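Local coordinates for protein N-acetyl-beta-D glucosaminidase (Rhizomucor miehei CAU432, PDB 4ZM6) that probably hydrolyses terminal N-acetyl-beta-D-glucosaminides in a family 3 glycosidase domain and also carries an acetyl-CoA-binding, GCN5-related glucosamine N-acetyltransferase region, at residues G14-C19 with D324-S329; M127-A132 with N293-I298; E167-Q170 with A175-I178; V228-M233 with P248-D253. All blocks are in the same frame, centred on the assembly; numbering follows the deposited sequence.

Interaction 1 of 4, residues G14-C19 with D324-S329; sequences GQLLMC and DEIRQS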
loop_
_atom_site.group_PDB
_atom_site.type_symbol
_atom_site.label_atom_id
_atom_site.label_comp_id
_atom_site.label_asym_id
_atom_site.label_seq_id
_atom_site.Cartn_x
_atom_site.Cartn_y
_atom_site.Cartn_z
ATOM N N GLY A 14 -13.371 12.925 -37.835
ATOM C CA GLY A 14 -14.480 13.531 -37.097
ATOM C C GLY A 14 -14.794 12.825 -35.788
ATOM O O GLY A 14 -15.267 13.452 -34.838
ATOM N N GLN A 15 -14.521 11.522 -35.734
ATOM C CA GLN A 15 -14.734 10.728 -34.519
ATOM C C GLN A 15 -13.853 11.203 -33.349
ATOM O O GLN A 15 -14.186 10.966 -32.185
ATOM C CB GLN A 15 -14.482 9.232 -34.787
ATOM C CG GLN A 15 -15.399 8.579 -35.825
ATOM C CD GLN A 15 -16.856 8.470 -35.384
ATOM O OE1 GLN A 15 -17.611 9.441 -35.437
ATOM N NE2 GLN A 15 -17.262 7.273 -34.976
ATOM N N LEU A 16 -12.747 11.883 -33.666
ATOM C CA LEU A 16 -11.800 12.382 -32.661
ATOM C C LEU A 16 -12.175 13.741 -32.053
ATOM O O LEU A 16 -11.337 14.376 -31.410
ATOM C CB LEU A 16 -10.386 12.471 -33.263
ATOM C CG LEU A 16 -9.549 11.190 -33.284
ATOM C CD1 LEU A 16 -10.353 9.993 -33.761
ATOM C CD2 LEU A 16 -8.294 11.381 -34.126
ATOM N N LEU A 17 -13.420 14.184 -32.231
ATOM C CA LEU A 17 -13.838 15.486 -31.707
ATOM C C LEU A 17 -15.114 15.450 -30.879
ATOM O O LEU A 17 -15.930 14.535 -30.995
ATOM C CB LEU A 17 -14.006 16.500 -32.842
ATOM C CG LEU A 17 -12.773 17.360 -33.133
ATOM C CD1 LEU A 17 -11.925 16.742 -34.237
ATOM C CD2 LEU A 17 -13.203 18.771 -33.499
ATOM N N MET A 18 -15.256 16.480 -30.047
ATOM C CA MET A 18 -16.419 16.677 -29.194
ATOM C C MET A 18 -16.722 18.167 -29.185
ATOM O O MET A 18 -15.867 18.972 -28.806
ATOM C CB MET A 18 -16.129 16.190 -27.772
ATOM C CG MET A 18 -17.327 16.243 -26.833
ATOM S SD MET A 18 -16.955 15.601 -25.189
ATOM C CE MET A 18 -16.721 13.863 -25.553
ATOM N N CYS A 19 -17.930 18.532 -29.610
ATOM C CA CYS A 19 -18.278 19.934 -29.836
ATOM C C CYS A 19 -19.681 20.252 -29.333
ATOM O O CYS A 19 -20.587 19.421 -29.430
ATOM C CB CYS A 19 -18.176 20.255 -31.330
ATOM S SG CYS A 19 -16.737 19.531 -32.162
ATOM N N ASP A 324 -0.262 6.839 -38.621
ATOM C CA ASP A 324 -0.304 5.567 -37.901
ATOM C C ASP A 324 -0.902 5.733 -36.498
ATOM O O ASP A 324 -1.627 4.859 -36.021
ATOM C CB ASP A 324 1.105 4.970 -37.815
ATOM C CG ASP A 324 1.094 3.482 -37.527
ATOM O OD1 ASP A 324 0.695 3.092 -36.411
ATOM O OD2 ASP A 324 1.498 2.700 -38.416
ATOM N N GLU A 325 -0.596 6.855 -35.847
ATOM C CA GLU A 325 -1.078 7.132 -34.491
ATOM C C GLU A 325 -2.569 7.474 -34.477
ATOM O O GLU A 325 -3.278 7.116 -33.535
ATOM C CB GLU A 325 -0.266 8.269 -33.847
ATOM C CG GLU A 325 -0.339 8.329 -32.322
ATOM C CD GLU A 325 0.255 7.104 -31.635
ATOM O OE1 GLU A 325 -0.208 6.759 -30.527
ATOM O OE2 GLU A 325 1.180 6.477 -32.195
ATOM N N ILE A 326 -3.038 8.159 -35.520
ATOM C CA ILE A 326 -4.457 8.526 -35.644
ATOM C C ILE A 326 -5.338 7.283 -35.863
ATOM O O ILE A 326 -6.484 7.242 -35.410
ATOM C CB ILE A 326 -4.686 9.542 -36.789
ATOM C CG1 ILE A 326 -3.926 10.852 -36.525
ATOM C CG2 ILE A 326 -6.175 9.826 -36.982
ATOM C CD1 ILE A 326 -4.583 11.781 -35.524
ATOM N N ARG A 327 -4.804 6.282 -36.560
ATOM C CA ARG A 327 -5.490 4.997 -36.722
ATOM C C ARG A 327 -5.759 4.356 -35.361
ATOM O O ARG A 327 -6.885 3.938 -35.075
ATOM C CB ARG A 327 -4.653 4.037 -37.575
ATOM C CG ARG A 327 -4.568 4.397 -39.052
ATOM C CD ARG A 327 -5.873 4.120 -39.790
ATOM N NE ARG A 327 -5.649 3.607 -41.143
ATOM C CZ ARG A 327 -5.286 2.356 -41.436
ATOM N NH1 ARG A 327 -5.087 1.455 -40.476
ATOM N NH2 ARG A 327 -5.115 2.000 -42.705
ATOM N N GLN A 328 -4.715 4.287 -34.533
ATOM C CA GLN A 328 -4.817 3.741 -33.175
ATOM C C GLN A 328 -5.800 4.526 -32.313
ATOM O O GLN A 328 -6.491 3.940 -31.486
ATOM C CB GLN A 328 -3.449 3.728 -32.492
ATOM C CG GLN A 328 -2.465 2.730 -33.079
ATOM C CD GLN A 328 -1.024 3.099 -32.785
ATOM O OE1 GLN A 328 -0.217 3.256 -33.698
ATOM N NE2 GLN A 328 -0.697 3.256 -31.508
ATOM N N SER A 329 -5.849 5.845 -32.501
ATOM C CA SER A 329 -6.825 6.690 -31.811
ATOM C C SER A 329 -8.252 6.365 -32.250
ATOM O O SER A 329 -9.143 6.212 -31.418
ATOM C CB SER A 329 -6.528 8.171 -32.058
ATOM O OG SER A 329 -5.231 8.516 -31.605
#

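Interaction 2 of 4, residues M127-A132 with N293-I298; sequences MNWNLA and NDMAMI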
loop_
_atom_site.group_PDB
_atom_site.type_symbol
_atom_site.label_atom_id
_atom_site.label_comp_id
_atom_site.label_asym_id
_atom_site.label_seq_id
_atom_site.Cartn_x
_atom_site.Cartn_y
_atom_site.Cartn_z
ATOM N N MET A 127 -28.118 11.014 -22.676
ATOM C CA MET A 127 -26.710 11.188 -22.289
ATOM C C MET A 127 -26.067 9.842 -22.042
ATOM O O MET A 127 -26.598 9.022 -21.296
ATOM C CB MET A 127 -26.543 12.034 -21.024
ATOM C CG MET A 127 -26.258 13.491 -21.302
ATOM S SD MET A 127 -27.749 14.304 -21.879
ATOM C CE MET A 127 -28.622 14.540 -20.333
ATOM N N ASN A 128 -24.906 9.639 -22.650
ATOM C CA ASN A 128 -24.196 8.374 -22.568
ATOM C C ASN A 128 -22.694 8.570 -22.342
ATOM O O ASN A 128 -21.879 7.743 -22.753
ATOM C CB ASN A 128 -24.469 7.560 -23.839
ATOM C CG ASN A 128 -24.244 8.359 -25.112
ATOM O OD1 ASN A 128 -23.754 9.490 -25.080
ATOM N ND2 ASN A 128 -24.605 7.772 -26.242
ATOM N N TRP A 129 -22.341 9.669 -21.681
ATOM C CA TRP A 129 -20.954 9.968 -21.332
ATOM C C TRP A 129 -20.934 11.117 -20.332
ATOM O O TRP A 129 -21.116 12.271 -20.703
ATOM C CB TRP A 129 -20.131 10.350 -22.569
ATOM C CG TRP A 129 -18.636 10.436 -22.326
ATOM C CD1 TRP A 129 -17.997 10.582 -21.124
ATOM C CD2 TRP A 129 -17.606 10.404 -23.319
ATOM N NE1 TRP A 129 -16.640 10.627 -21.312
ATOM C CE2 TRP A 129 -16.373 10.522 -22.649
ATOM C CE3 TRP A 129 -17.607 10.282 -24.710
ATOM C CZ2 TRP A 129 -15.155 10.523 -23.320
ATOM C CZ3 TRP A 129 -16.395 10.284 -25.381
ATOM C CH2 TRP A 129 -15.185 10.406 -24.684
ATOM N N ASN A 130 -20.706 10.798 -19.065
ATOM C CA ASN A 130 -20.545 11.825 -18.056
ATOM C C ASN A 130 -19.059 12.154 -17.904
ATOM O O ASN A 130 -18.239 11.269 -17.650
ATOM C CB ASN A 130 -21.139 11.365 -16.729
ATOM C CG ASN A 130 -21.261 12.494 -15.720
ATOM O OD1 ASN A 130 -20.863 13.634 -15.983
ATOM N ND2 ASN A 130 -21.813 12.180 -14.548
ATOM N N LEU A 131 -18.718 13.430 -18.076
ATOM C CA LEU A 131 -17.342 13.892 -17.906
ATOM C C LEU A 131 -17.079 14.017 -16.409
ATOM O O LEU A 131 -17.161 15.096 -15.827
ATOM C CB LEU A 131 -17.119 15.226 -18.623
ATOM C CG LEU A 131 -17.442 15.232 -20.119
ATOM C CD1 LEU A 131 -17.392 16.653 -20.661
ATOM C CD2 LEU A 131 -16.493 14.324 -20.886
ATOM N N ALA A 132 -16.785 12.878 -15.801
ATOM C CA ALA A 132 -16.645 12.767 -14.359
ATOM C C ALA A 132 -16.078 11.381 -14.058
ATOM O O ALA A 132 -16.102 10.502 -14.924
ATOM C CB ALA A 132 -18.001 12.958 -13.689
ATOM N N ASN A 293 -3.088 12.830 -27.352
ATOM C CA ASN A 293 -4.525 12.781 -27.089
ATOM C C ASN A 293 -5.243 12.049 -28.218
ATOM O O ASN A 293 -4.871 12.181 -29.389
ATOM C CB ASN A 293 -5.115 14.189 -26.963
ATOM C CG ASN A 293 -4.809 14.842 -25.629
ATOM O OD1 ASN A 293 -5.516 14.620 -24.644
ATOM N ND2 ASN A 293 -3.779 15.681 -25.595
ATOM N N ASP A 294 -6.261 11.271 -27.863
ATOM C CA ASP A 294 -7.117 10.638 -28.856
ATOM C C ASP A 294 -8.255 11.558 -29.290
ATOM O O ASP A 294 -8.873 11.322 -30.320
ATOM C CB ASP A 294 -7.712 9.344 -28.298
ATOM C CG ASP A 294 -6.677 8.259 -28.099
ATOM O OD1 ASP A 294 -5.841 8.052 -29.000
ATOM O OD2 ASP A 294 -6.702 7.602 -27.041
ATOM N N MET A 295 -8.544 12.596 -28.512
ATOM C CA MET A 295 -9.771 13.358 -28.712
ATOM C C MET A 295 -9.610 14.817 -28.296
ATOM O O MET A 295 -8.887 15.120 -27.342
ATOM C CB MET A 295 -10.900 12.699 -27.911
ATOM C CG MET A 295 -12.286 12.868 -28.510
ATOM S SD MET A 295 -13.482 11.671 -27.886
ATOM C CE MET A 295 -12.787 10.161 -28.543
ATOM N N ALA A 296 -10.289 15.714 -29.016
ATOM C CA ALA A 296 -10.237 17.152 -28.731
ATOM C C ALA A 296 -11.628 17.719 -28.440
ATOM O O ALA A 296 -12.588 17.453 -29.166
ATOM C CB ALA A 296 -9.591 17.898 -29.887
ATOM N N MET A 297 -11.716 18.511 -27.379
ATOM C CA MET A 297 -12.979 19.071 -26.927
ATOM C C MET A 297 -13.049 20.543 -27.317
ATOM O O MET A 297 -12.105 21.302 -27.078
ATOM C CB MET A 297 -13.098 18.908 -25.411
ATOM C CG MET A 297 -14.350 19.503 -24.786
ATOM S SD MET A 297 -14.455 19.059 -23.042
ATOM C CE MET A 297 -15.446 20.391 -22.364
ATOM N N ILE A 298 -14.162 20.936 -27.933
ATOM C CA ILE A 298 -14.390 22.327 -28.323
ATOM C C ILE A 298 -15.837 22.713 -28.002
ATOM O O ILE A 298 -16.684 22.838 -28.889
ATOM C CB ILE A 298 -14.074 22.571 -29.819
ATOM C CG1 ILE A 298 -12.755 21.890 -30.219
ATOM C CG2 ILE A 298 -14.010 24.068 -30.102
ATOM C CD1 ILE A 298 -12.354 22.094 -31.664
#

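Interaction 3 of 4, residues E167-Q170 with A175-I178; sequences EGYQ and ATSI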
loop_
_atom_site.group_PDB
_atom_site.type_symbol
_atom_site.label_atom_id
_atom_site.label_comp_id
_atom_site.label_asym_id
_atom_site.label_seq_id
_atom_site.Cartn_x
_atom_site.Cartn_y
_atom_site.Cartn_z
ATOM N N GLU A 167 -17.162 3.213 -11.220
ATOM C CA GLU A 167 -17.982 2.006 -11.214
ATOM C C GLU A 167 -19.445 2.396 -11.404
ATOM O O GLU A 167 -20.071 2.006 -12.382
ATOM C CB GLU A 167 -17.802 1.204 -9.909
ATOM C CG GLU A 167 -18.900 0.175 -9.642
ATOM C CD GLU A 167 -18.553 -0.831 -8.557
ATOM O OE1 GLU A 167 -19.446 -1.594 -8.146
ATOM O OE2 GLU A 167 -17.394 -0.872 -8.108
ATOM N N GLY A 168 -19.973 3.186 -10.479
ATOM C CA GLY A 168 -21.386 3.565 -10.495
ATOM C C GLY A 168 -21.888 4.061 -11.840
ATOM O O GLY A 168 -22.911 3.589 -12.341
ATOM N N TYR A 169 -21.161 5.009 -12.428
ATOM C CA TYR A 169 -21.557 5.602 -13.702
ATOM C C TYR A 169 -21.544 4.568 -14.809
ATOM O O TYR A 169 -22.520 4.433 -15.539
ATOM C CB TYR A 169 -20.629 6.761 -14.091
ATOM C CG TYR A 169 -20.800 8.022 -13.268
ATOM C CD1 TYR A 169 -22.047 8.619 -13.112
ATOM C CD2 TYR A 169 -19.705 8.639 -12.675
ATOM C CE1 TYR A 169 -22.198 9.782 -12.371
ATOM C CE2 TYR A 169 -19.846 9.798 -11.927
ATOM C CZ TYR A 169 -21.091 10.369 -11.779
ATOM O OH TYR A 169 -21.225 11.523 -11.037
ATOM N N GLN A 170 -20.437 3.838 -14.918
ATOM C CA GLN A 170 -20.241 2.863 -15.997
ATOM C C GLN A 170 -21.109 1.626 -15.822
ATOM O O GLN A 170 -21.440 0.942 -16.789
ATOM C CB GLN A 170 -18.773 2.472 -16.091
ATOM C CG GLN A 170 -17.879 3.643 -16.448
ATOM C CD GLN A 170 -16.433 3.254 -16.626
ATOM O OE1 GLN A 170 -15.982 2.217 -16.141
ATOM N NE2 GLN A 170 -15.694 4.085 -17.327
ATOM N N ALA A 175 -20.331 6.285 -20.116
ATOM C CA ALA A 175 -18.869 6.415 -20.147
ATOM C C ALA A 175 -18.371 7.458 -19.145
ATOM O O ALA A 175 -19.140 8.304 -18.689
ATOM C CB ALA A 175 -18.398 6.761 -21.550
ATOM N N THR A 176 -17.086 7.390 -18.802
ATOM C CA THR A 176 -16.510 8.287 -17.797
ATOM C C THR A 176 -15.202 8.928 -18.249
ATOM O O THR A 176 -14.585 8.513 -19.228
ATOM C CB THR A 176 -16.272 7.568 -16.447
ATOM O OG1 THR A 176 -15.412 6.434 -16.631
ATOM C CG2 THR A 176 -17.591 7.118 -15.839
ATOM N N SER A 177 -14.806 9.961 -17.515
ATOM C CA SER A 177 -13.552 10.662 -17.741
ATOM C C SER A 177 -13.053 11.155 -16.401
ATOM O O SER A 177 -13.633 12.067 -15.813
ATOM C CB SER A 177 -13.742 11.850 -18.681
ATOM O OG SER A 177 -14.156 11.421 -19.961
ATOM N N ILE A 178 -11.993 10.528 -15.903
ATOM C CA ILE A 178 -11.363 10.998 -14.679
ATOM C C ILE A 178 -10.524 12.235 -15.019
ATOM O O ILE A 178 -9.802 12.251 -16.025
ATOM C CB ILE A 178 -10.546 9.898 -13.954
ATOM C CG1 ILE A 178 -9.543 9.215 -14.880
ATOM C CG2 ILE A 178 -11.486 8.853 -13.378
ATOM C CD1 ILE A 178 -8.470 8.458 -14.137
#

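Interaction 4 of 4, residues V228-M233 with P248-D253; sequences VMVGHM and PEIVRD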
loop_
_atom_site.group_PDB
_atom_site.type_symbol
_atom_site.label_atom_id
_atom_site.label_comp_id
_atom_site.label_asym_id
_atom_site.label_seq_id
_atom_site.Cartn_x
_atom_site.Cartn_y
_atom_site.Cartn_z
ATOM N N VAL A 228 -9.647 9.275 -19.913
ATOM C CA VAL A 228 -8.938 10.173 -19.006
ATOM C C VAL A 228 -8.862 11.561 -19.639
ATOM O O VAL A 228 -8.507 11.689 -20.805
ATOM C CB VAL A 228 -7.508 9.667 -18.726
ATOM C CG1 VAL A 228 -6.730 10.669 -17.879
ATOM C CG2 VAL A 228 -7.547 8.307 -18.042
ATOM N N MET A 229 -9.189 12.595 -18.869
ATOM C CA MET A 229 -9.129 13.966 -19.365
ATOM C C MET A 229 -7.897 14.703 -18.831
ATOM O O MET A 229 -7.617 14.696 -17.630
ATOM C CB MET A 229 -10.392 14.732 -18.981
ATOM C CG MET A 229 -10.507 16.102 -19.637
ATOM S SD MET A 229 -11.835 17.088 -18.935
ATOM C CE MET A 229 -13.254 16.252 -19.630
ATOM N N VAL A 230 -7.182 15.356 -19.737
ATOM C CA VAL A 230 -6.005 16.132 -19.386
ATOM C C VAL A 230 -6.381 17.611 -19.319
ATOM O O VAL A 230 -6.702 18.228 -20.335
ATOM C CB VAL A 230 -4.890 15.924 -20.425
ATOM C CG1 VAL A 230 -3.611 16.608 -19.976
ATOM C CG2 VAL A 230 -4.657 14.437 -20.654
ATOM N N GLY A 231 -6.341 18.180 -18.120
ATOM C CA GLY A 231 -6.610 19.601 -17.943
ATOM C C GLY A 231 -5.500 20.472 -18.500
ATOM O O GLY A 231 -4.536 19.974 -19.097
ATOM N N HIS A 232 -5.641 21.782 -18.303
ATOM C CA HIS A 232 -4.666 22.757 -18.787
ATOM C C HIS A 232 -3.895 23.346 -17.616
ATOM O O HIS A 232 -4.395 24.231 -16.918
ATOM C CB HIS A 232 -5.363 23.872 -19.564
ATOM C CG HIS A 232 -6.388 23.378 -20.531
ATOM N ND1 HIS A 232 -6.059 22.677 -21.671
ATOM C CD2 HIS A 232 -7.737 23.488 -20.530
ATOM C CE1 HIS A 232 -7.163 22.373 -22.331
ATOM N NE2 HIS A 232 -8.194 22.857 -21.661
ATOM N N MET A 233 -2.682 22.840 -17.401
ATOM C CA MET A 233 -1.782 23.366 -16.375
ATOM C C MET A 233 -0.321 23.259 -16.806
ATOM O O MET A 233 0.067 22.323 -17.509
ATOM C CB MET A 233 -2.014 22.666 -15.028
ATOM C CG MET A 233 -2.356 21.183 -15.114
ATOM S SD MET A 233 -3.430 20.656 -13.763
ATOM C CE MET A 233 -4.503 19.514 -14.628
ATOM N N PRO A 248 3.566 16.638 -25.040
ATOM C CA PRO A 248 3.745 15.184 -25.123
ATOM C C PRO A 248 4.443 14.581 -23.894
ATOM O O PRO A 248 4.346 13.374 -23.669
ATOM C CB PRO A 248 4.613 15.008 -26.374
ATOM C CG PRO A 248 5.389 16.272 -26.462
ATOM C CD PRO A 248 4.460 17.348 -25.972
ATOM N N GLU A 249 5.128 15.412 -23.113
ATOM C CA GLU A 249 5.773 14.959 -21.881
ATOM C C GLU A 249 4.740 14.522 -20.845
ATOM O O GLU A 249 5.015 13.664 -20.005
ATOM C CB GLU A 249 6.662 16.059 -21.286
ATOM C CG GLU A 249 7.878 16.425 -22.129
ATOM C CD GLU A 249 7.601 17.497 -23.169
ATOM O OE1 GLU A 249 8.577 18.006 -23.755
ATOM O OE2 GLU A 249 6.417 17.827 -23.407
ATOM N N ILE A 250 3.557 15.126 -20.904
ATOM C CA ILE A 250 2.466 14.803 -19.990
ATOM C C ILE A 250 1.552 13.723 -20.563
ATOM O O ILE A 250 1.209 12.767 -19.876
ATOM C CB ILE A 250 1.627 16.059 -19.683
ATOM C CG1 ILE A 250 2.496 17.146 -19.028
ATOM C CG2 ILE A 250 0.421 15.709 -18.819
ATOM C CD1 ILE A 250 3.103 16.767 -17.697
ATOM N N VAL A 251 1.157 13.875 -21.821
ATOM C CA VAL A 251 0.174 12.977 -22.420
ATOM C C VAL A 251 0.798 11.639 -22.825
ATOM O O VAL A 251 0.417 10.602 -22.296
ATOM C CB VAL A 251 -0.531 13.631 -23.627
ATOM C CG1 VAL A 251 -1.549 12.677 -24.242
ATOM C CG2 VAL A 251 -1.206 14.929 -23.204
ATOM N N ARG A 252 1.756 11.660 -23.750
ATOM C CA ARG A 252 2.355 10.419 -24.259
ATOM C C ARG A 252 3.275 9.772 -23.230
ATOM O O ARG A 252 3.076 8.621 -22.840
ATOM C CB ARG A 252 3.137 10.677 -25.554
ATOM N N ASP A 253 4.273 10.531 -22.790
ATOM C CA ASP A 253 5.330 10.009 -21.923
ATOM C C ASP A 253 4.828 9.522 -20.570
ATOM O O ASP A 253 5.337 8.538 -20.035
ATOM C CB ASP A 253 6.409 11.075 -21.700
ATOM C CG ASP A 253 7.142 11.443 -22.972
ATOM O OD1 ASP A 253 6.803 10.885 -24.042
ATOM O OD2 ASP A 253 8.055 12.297 -22.899
#

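Interaction 1 of 4, residues G14-C19 with D324-S329
Toward 324-329, L16 makes its contact through one methyl, CD2. This L16 CD2 lies 3.9 Å from CG2 of I326, and the same L16 CD2 is 4.0 Å from CD1 of I326, so the methyl fits against both ends of the branched isoleucine. The two side chains are inclined to one another rather than running alongside. A third, looser approach is that of L16 CD2 to CB of S329, at 4.2 Å. All three touching residues are buried, and the helix also brings L330, one residue further on, against L16.

The torsions explain which branches do the touching. L16 carries CG anti to its carbonyl carbon (chi1 -83°), which sends the isobutyl group from the loop toward the helix. In I326 the CG2 branch lies anti to the backbone N while CG1 stands beside that N (chi1 -62°), an arrangement in which CG2 and the terminal CD1 both reach the leucine. S329 contributes its CB to this packing; its hydroxyl is occupied by a hydrogen bond with D294 OD1, and E325 O, 3.1 Å from S329 OG, is another possible acceptor.

Further out, the backbone fixes the position of L16. A turn precedes the strand, with L17 N bonded to G14 O at 3.3 Å, and backbone bonds then join L16 and M18 to A296, and C19 to I43. The contact thus sets helix 323-340 over the approach to the first strand, the outer helical layer against an inner parallel barrel, as in the TIM-barrel fold.

Interaction 2 of 4, residues M127-A132 with N293-I298
The indole of W129 receives the sulfur of M295 at the outer corner of its six-membered ring. M295 SD lies 3.8 Å from W129 CH2 and 4.1 Å from W129 CZ3, but 5.0 Å from the centroid of that ring. The direction to the sulfur is 73° off the ring normal, an oblique Met-aromatic contact. F76 makes an edge-to-face pair with the same tryptophan, and at the five-membered ring NE1 is hydrogen-bonded to OG of S177, which limits rotation of the indole.

W129 reaches inward with CG anti to the backbone N (chi1 -170°). M295 comes from the other side, and the tryptophan and the methionine run antiparallel, overlapping only near their ends. A second, looser pair lies beside the first: L131 CD1 and M297 SD are 4.5 Å apart. L131 is the centre of an inverse gamma turn, closed by a weak bond from A132 N to N130 O.

The closest pair of CA atoms, those of L131 and M297, is 11.3 Å apart, so side chains alone bridge the gap. Strands 129-130 and 296-298 are the fourth and eighth in the barrel order and face each other across its interior. Around them, M295 touches S41, V264 and I266, and M297 and L131 both touch I43; W129 touches S227 and L131 touches M229, both of strand 227-230.

Interaction 3 of 4, residues E167-Q170 with A175-I178
T176 points its side chain at the last turns of helix 155-171, where CG2 wedges between Y169 and Q170 while OG1 faces the end of Q170 alone. CB itself stands back from the helix backbone. From it the methyl CG2 runs into a notch between two aliphatic parts, 3.5 Å from CB of Y169 and 3.5 Å from CG of Q170; CD2 of the tyrosine ring is a little further from T176 CG2, at 4.1 Å. The other branch, OG1, lies against the end of the glutamine, 3.3 Å from Q170 CD. With chi1 of 58° the hydroxyl sits between the backbone N and the carbonyl carbon, while CG2 lies beside the N, and this keeps the two branches apart.

The approach of Q170 is roughly at a right angle to the threonine; its chain is extended beyond CG (chi2 -177°). Y169 passes T176 at a slant, and its ring then leads away to A115 and I118 of helix 108-125. The CA atoms of Q170 and A175 are only 5.6 Å apart, as expected where a short loop returns the helix to strand 178-181.

T176 N is hydrogen-bonded to T226 OG1, and T176 O to S227 OG, so the backbone of this buried residue is held from the neighbouring strand's side. Chemically the contact is split, with carbon packing on carbon at CG2 and the threonine hydroxyl turned to the polar amide end of Q170.

Interaction 4 of 4, residues V228-M233 with P248-D253
V230, the last residue of strand 227-230, and V251, a residue of helix 251-258, come within 7.6 Å of each other between CA atoms, and no backbone hydrogen bond joins the two segments. The valine of the strand points its side chain toward the helix and divides its two methyls between two partners. CG1 of V230 lies 4.3 Å from CG2 of I250, and CG2 of V230 lies 4.3 Å from CG2 of V251. With V230 CG1 anti to the backbone N (chi1 -174°), one methyl goes to each of these consecutive residues. The spacing is that of ordinary apolar packing, and all the touching atoms are carbons.

Both elements belong to one beta-alpha-beta unit, strand 227-230, helix 251-258 and strand 264-267, and the two strands lie side by side in the parallel sheet. I265 of the returning strand touches both V230 and V251, filling the same layer between sheet and helix.

A wider, pi-type turn occurs at 251-253: D253 N bonds P248 O at 3.0 Å, while the R252 N to P248 O bond, at 3.1 Å, is weak. Past the strand end the chain is held by hydroxyls. S244 OG bonds G231 O and M233 N, and S245 OG lies within bonding range of the carbonyls of V230 and G231, of which its one proton can serve only one at a time. D253 pairs with R257 in a salt bridge and packs on Q591 of the second subunit.

From the N terminus, the chain enters at 14-19 and meets 324-329 far along the chain, so interaction 1 closes the longest loop, embracing nearly the whole family 3 N-terminal domain. Interaction 2 lies within that loop, joining 127-132 to 293-298, and in turn encloses interactions 3 and 4, which follow one another in series without crossing. Interactions 1 and 2 share a sheet through adjacent strands, 17-19 and 296-298, with M18 O probably bonded to I298 N. W129 NE1 probably bonds S177 OG, linking interactions 2 and 3, and I178 O probably bonds M229 N, tying 3 to 4. Interactions 1 and 4 set helices against the barrel, interaction 3 joins helix 155-171 to the loop leading into strand 178-181, and interaction 2 spans the inside.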